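Local coordinates for yuaD protein (Bacillus subtilis, PDB 1ORU), which is of unknown function but may bind molybdenum and pyridoxal phosphate and take part in metal-sulfur cluster biosynthesis, at residues 70-75 and 94-99; 127-132 and 162-167. One frame throughout, in Å; residues are numbered along the deposited sequence.

Contact 1 (70-75 and 94-99); sequences SIVSIE and LGANVA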
loop_
_atom_site.group_PDB
_atom_site.type_symbol
_atom_site.label_atom_id
_atom_site.label_comp_id
_atom_site.label_asym_id
_atom_site.label_seq_id
_atom_site.Cartn_x
_atom_site.Cartn_y
_atom_site.Cartn_z
ATOM N N SER A 70 12.079 -3.731 -4.930
ATOM C CA SER A 70 12.064 -2.807 -6.053
ATOM C C SER A 70 12.012 -3.591 -7.356
ATOM O O SER A 70 12.792 -4.525 -7.549
ATOM C CB SER A 70 13.318 -1.932 -6.022
ATOM O OG SER A 70 13.346 -1.058 -7.130
ATOM N N ILE A 71 11.092 -3.213 -8.242
ATOM C CA ILE A 71 10.944 -3.898 -9.524
ATOM C C ILE A 71 11.006 -2.950 -10.724
ATOM O O ILE A 71 10.450 -1.851 -10.690
ATOM C CB ILE A 71 9.591 -4.646 -9.620
ATOM C CG1 ILE A 71 9.392 -5.550 -8.402
ATOM C CG2 ILE A 71 9.544 -5.465 -10.907
ATOM C CD1 ILE A 71 8.080 -6.321 -8.437
ATOM N N VAL A 72 11.689 -3.385 -11.780
ATOM C CA VAL A 72 11.778 -2.611 -13.018
ATOM C C VAL A 72 11.520 -3.584 -14.163
ATOM O O VAL A 72 11.702 -4.791 -14.010
ATOM C CB VAL A 72 13.182 -1.967 -13.233
ATOM C CG1 VAL A 72 13.503 -1.023 -12.092
ATOM C CG2 VAL A 72 14.257 -3.041 -13.363
ATOM N N SER A 73 11.085 -3.075 -15.305
ATOM C CA SER A 73 10.855 -3.954 -16.434
ATOM C C SER A 73 11.947 -3.678 -17.460
ATOM O O SER A 73 12.406 -2.540 -17.606
ATOM C CB SER A 73 9.471 -3.717 -17.042
ATOM O OG SER A 73 9.497 -2.712 -18.034
ATOM N N ILE A 74 12.380 -4.729 -18.145
ATOM C CA ILE A 74 13.416 -4.602 -19.166
ATOM C C ILE A 74 12.957 -3.598 -20.221
ATOM O O ILE A 74 13.745 -2.767 -20.686
ATOM C CB ILE A 74 13.690 -5.962 -19.857
ATOM C CG1 ILE A 74 14.261 -6.964 -18.844
ATOM C CG2 ILE A 74 14.628 -5.768 -21.051
ATOM C CD1 ILE A 74 15.550 -6.517 -18.180
ATOM N N GLU A 75 11.681 -3.676 -20.596
ATOM C CA GLU A 75 11.131 -2.776 -21.601
ATOM C C GLU A 75 11.255 -1.303 -21.205
ATOM O O GLU A 75 11.686 -0.478 -22.013
ATOM C CB GLU A 75 9.660 -3.095 -21.878
ATOM C CG GLU A 75 9.387 -4.443 -22.526
ATOM C CD GLU A 75 9.283 -5.575 -21.519
ATOM O OE1 GLU A 75 9.003 -5.294 -20.334
ATOM O OE2 GLU A 75 9.460 -6.748 -21.915
ATOM N N LEU A 94 19.988 0.647 -11.034
ATOM C CA LEU A 94 18.816 1.276 -10.439
ATOM C C LEU A 94 18.468 0.643 -9.096
ATOM O O LEU A 94 17.463 0.995 -8.475
ATOM C CB LEU A 94 17.624 1.169 -11.392
ATOM C CG LEU A 94 17.825 1.740 -12.800
ATOM C CD1 LEU A 94 16.570 1.509 -13.635
ATOM C CD2 LEU A 94 18.140 3.217 -12.722
ATOM N N GLY A 95 19.304 -0.289 -8.650
ATOM C CA GLY A 95 19.075 -0.958 -7.381
ATOM C C GLY A 95 17.851 -1.860 -7.366
ATOM O O GLY A 95 17.252 -2.095 -6.312
ATOM N N ALA A 96 17.471 -2.369 -8.530
ATOM C CA ALA A 96 16.303 -3.243 -8.618
ATOM C C ALA A 96 16.583 -4.628 -8.036
ATOM O O ALA A 96 17.714 -5.110 -8.071
ATOM C CB ALA A 96 15.862 -3.373 -10.069
ATOM N N ASN A 97 15.542 -5.259 -7.499
ATOM C CA ASN A 97 15.659 -6.602 -6.937
ATOM C C ASN A 97 15.094 -7.598 -7.936
ATOM O O ASN A 97 15.460 -8.772 -7.941
ATOM C CB ASN A 97 14.884 -6.706 -5.627
ATOM C CG ASN A 97 15.448 -5.808 -4.555
ATOM O OD1 ASN A 97 16.606 -5.958 -4.147
ATOM N ND2 ASN A 97 14.645 -4.860 -4.096
ATOM N N VAL A 98 14.184 -7.121 -8.776
ATOM C CA VAL A 98 13.579 -7.963 -9.793
ATOM C C VAL A 98 13.447 -7.181 -11.090
ATOM O O VAL A 98 12.984 -6.037 -11.104
ATOM C CB VAL A 98 12.162 -8.448 -9.379
ATOM C CG1 VAL A 98 11.620 -9.428 -10.424
ATOM C CG2 VAL A 98 12.212 -9.106 -8.009
ATOM N N ALA A 99 13.884 -7.794 -12.179
ATOM C CA ALA A 99 13.764 -7.175 -13.485
ATOM C C ALA A 99 12.811 -8.093 -14.231
ATOM O O ALA A 99 13.095 -9.277 -14.417
ATOM C CB ALA A 99 15.122 -7.117 -14.182
HETATM O O HOH W 1 14.947 -0.182 -8.826
#
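Val72 packs on Ala96, in the loop just before strand 98-101 comes alongside strand 69-73 in parallel, and this packing is the tight part of the contact. The CG2 branch of Val72 lies 3.7 Å from Ala96 CB, and its CG1 branch leans on the same methyl while also approaching Leu94 CD1. With CG1 anti to the carbonyl carbon (chi1 -60°), CG2 is left between the backbone N and the carbonyl carbon, and both methyls can straddle the alanine. Ala99 CB continues this apolar face, touched by Ile74 CD1 at 4.1 Å. In the backbone, Val72 N donates to Val98 O over 3.0 Å. Ser70 O accepts twice, from Asn97 N at 2.8 Å, tilted 28° from the carbonyl plane, and from Val98 N at 3.2 Å, almost in line with the C=O. On the other face Ile71 and Val98 lie side by side, Ile71 CG1 to Val98 CB 4.1 Å. The looser, more open side is at the hydroxyl of Ser70, whose link to Leu94 O runs through a water: at a short 2.5 Å from Ser70 OG, it donates to Leu94 O. The contact joins the two strands of a beta-alpha-beta unit: helix 74-84 follows strand 69-73, and the chain returns as strand 98-101, which has strand 5-17 as its other neighbour, while strand 163-169 flanks 69-73.

Contact 2 (127-132 and 162-167); sequences GENDPC and GIVCIV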
loop_
_atom_site.group_PDB
_atom_site.type_symbol
_atom_site.label_atom_id
_atom_site.label_comp_id
_atom_site.label_asym_id
_atom_site.label_seq_id
_atom_site.Cartn_x
_atom_site.Cartn_y
_atom_site.Cartn_z
ATOM N N GLY A 127 2.922 0.984 -5.562
ATOM C CA GLY A 127 3.043 2.132 -6.440
ATOM C C GLY A 127 4.363 2.468 -7.093
ATOM O O GLY A 127 5.361 1.762 -6.950
ATOM N N GLU A 128 4.351 3.592 -7.803
ATOM C CA GLU A 128 5.513 4.071 -8.534
ATOM C C GLU A 128 6.726 4.385 -7.684
ATOM O O GLU A 128 6.617 4.916 -6.583
ATOM C CB GLU A 128 5.169 5.337 -9.316
ATOM C CG GLU A 128 4.028 5.207 -10.293
ATOM C CD GLU A 128 3.864 6.459 -11.128
ATOM O OE1 GLU A 128 2.849 6.568 -11.850
ATOM O OE2 GLU A 128 4.753 7.335 -11.061
ATOM N N ASN A 129 7.892 4.068 -8.228
ATOM C CA ASN A 129 9.140 4.364 -7.552
ATOM C C ASN A 129 9.609 5.664 -8.201
ATOM O O ASN A 129 10.002 5.678 -9.368
ATOM C CB ASN A 129 10.146 3.237 -7.790
ATOM C CG ASN A 129 11.418 3.417 -6.996
ATOM O OD1 ASN A 129 11.462 4.189 -6.034
ATOM N ND2 ASN A 129 12.464 2.696 -7.386
ATOM N N ASP A 130 9.542 6.758 -7.450
ATOM C CA ASP A 130 9.941 8.066 -7.958
ATOM C C ASP A 130 11.452 8.136 -8.160
ATOM O O ASP A 130 12.219 7.813 -7.255
ATOM C CB ASP A 130 9.489 9.156 -6.981
ATOM C CG ASP A 130 9.662 10.552 -7.537
ATOM O OD1 ASP A 130 9.100 10.836 -8.616
ATOM O OD2 ASP A 130 10.355 11.367 -6.892
ATOM N N PRO A 131 11.895 8.559 -9.354
ATOM C CA PRO A 131 13.328 8.658 -9.647
ATOM C C PRO A 131 14.066 9.775 -8.908
ATOM O O PRO A 131 13.612 10.925 -8.868
ATOM C CB PRO A 131 13.362 8.841 -11.164
ATOM C CG PRO A 131 12.087 9.561 -11.450
ATOM C CD PRO A 131 11.088 8.871 -10.549
ATOM N N CYS A 132 15.199 9.413 -8.314
ATOM C CA CYS A 132 16.032 10.353 -7.577
ATOM C C CYS A 132 17.378 10.484 -8.285
ATOM O O CYS A 132 17.684 9.722 -9.201
ATOM C CB CYS A 132 16.234 9.869 -6.140
ATOM S SG CYS A 132 14.708 9.789 -5.165
ATOM N N GLY A 162 9.687 2.082 -12.766
ATOM C CA GLY A 162 9.308 0.900 -12.007
ATOM C C GLY A 162 8.462 1.146 -10.768
ATOM O O GLY A 162 8.008 2.263 -10.516
ATOM N N ILE A 163 8.279 0.091 -9.978
ATOM C CA ILE A 163 7.465 0.147 -8.771
ATOM C C ILE A 163 8.170 -0.449 -7.559
ATOM O O ILE A 163 9.242 -1.054 -7.672
ATOM C CB ILE A 163 6.155 -0.648 -8.974
ATOM C CG1 ILE A 163 6.488 -2.133 -9.209
ATOM C CG2 ILE A 163 5.384 -0.084 -10.162
ATOM C CD1 ILE A 163 5.285 -3.039 -9.449
ATOM N N VAL A 164 7.561 -0.255 -6.394
ATOM C CA VAL A 164 8.066 -0.824 -5.152
ATOM C C VAL A 164 6.935 -1.675 -4.592
ATOM O O VAL A 164 5.760 -1.381 -4.826
ATOM C CB VAL A 164 8.476 0.254 -4.122
ATOM C CG1 VAL A 164 9.819 0.850 -4.515
ATOM C CG2 VAL A 164 7.417 1.340 -4.041
ATOM N N CYS A 165 7.294 -2.726 -3.860
ATOM C CA CYS A 165 6.317 -3.647 -3.289
ATOM C C CYS A 165 6.652 -4.090 -1.873
ATOM O O CYS A 165 7.780 -3.956 -1.409
ATOM C CB CYS A 165 6.226 -4.932 -4.128
ATOM S SG CYS A 165 5.783 -4.760 -5.864
ATOM N N ILE A 166 5.642 -4.644 -1.209
ATOM C CA ILE A 166 5.778 -5.210 0.127
ATOM C C ILE A 166 5.638 -6.709 -0.127
ATOM O O ILE A 166 4.955 -7.104 -1.073
ATOM C CB ILE A 166 4.620 -4.751 1.046
ATOM C CG1 ILE A 166 4.914 -3.355 1.596
ATOM C CG2 ILE A 166 4.392 -5.764 2.160
ATOM C CD1 ILE A 166 3.717 -2.742 2.329
ATOM N N VAL A 167 6.298 -7.546 0.673
ATOM C CA VAL A 167 6.157 -8.993 0.501
ATOM C C VAL A 167 4.841 -9.380 1.185
ATOM O O VAL A 167 4.699 -9.224 2.402
ATOM C CB VAL A 167 7.323 -9.779 1.162
ATOM C CG1 VAL A 167 7.058 -11.282 1.082
ATOM C CG2 VAL A 167 8.641 -9.451 0.458
HETATM O O HOH W 2 8.603 4.873 -11.497
#
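Asn129 reaches across to Gly162 and Val164 just where strand 122-128 gives way to loop. Its CB rests 3.6 Å from Gly162 O. From there the side chain leaves with CG anti to the backbone N (chi1 -174°), which carries the amide away from the glycine and over to Val164, whose CG1 lies 3.9 Å from Asn129 CG; the two side chains cross at about a right angle. At the tip, OD1 is near that methyl, but its polar partner is Arg67 NH2, so a buried carbonyl is satisfied from outside the pair while its flank is covered by valine. ND2 turns to the neighbouring strand 69-73 and packs 3.9 Å from Ser70 OG. The backbone holds the asparagine in place: Asn129 N donates to Gly162 O over 2.9 Å, from a position tilted 31° from the carbonyl plane. A water donates to Gly162 O and to Asn129 O, tying the start of the loop to the same carbonyl. Two residues deeper into each strand, Val164 N donates to Gly127 O at 3.0 Å, and Ile163 CB sits 3.2 Å from that oxygen. Between these two bonds Glu128 and Ile163 face each other with CA atoms 4.4 Å apart and side chains diverging. This is the non-hydrogen-bonded pair of an antiparallel ladder, at the end where strands 122-128 and 163-169 join within the mixed sheet of the MOSC domain.

In the fold
From the N terminus, strand 5-17 comes first, and the chain later enters strand 69-73. Contact 1 closes the earlier of the two loops, returning through helix 74-84 to strand 98-101. After strand 114-116, strand 122-128 opens contact 2, whose longer loop carries helices 133-142 and 149-156 before 162-167 comes back. The two loops follow one another in series, neither nesting nor crossing, yet their contacts lie with centres about 10 Å apart. Strand 163-169 sits between 122-128 and 69-73, and Ile71 N probably hydrogen-bonds to Ile163 O at 2.9 Å. With the Ile71-Ile163 seam between them, the two contacts make four strands, 98-101, 69-73, 163-169 and 122-128, adjacent in one sheet.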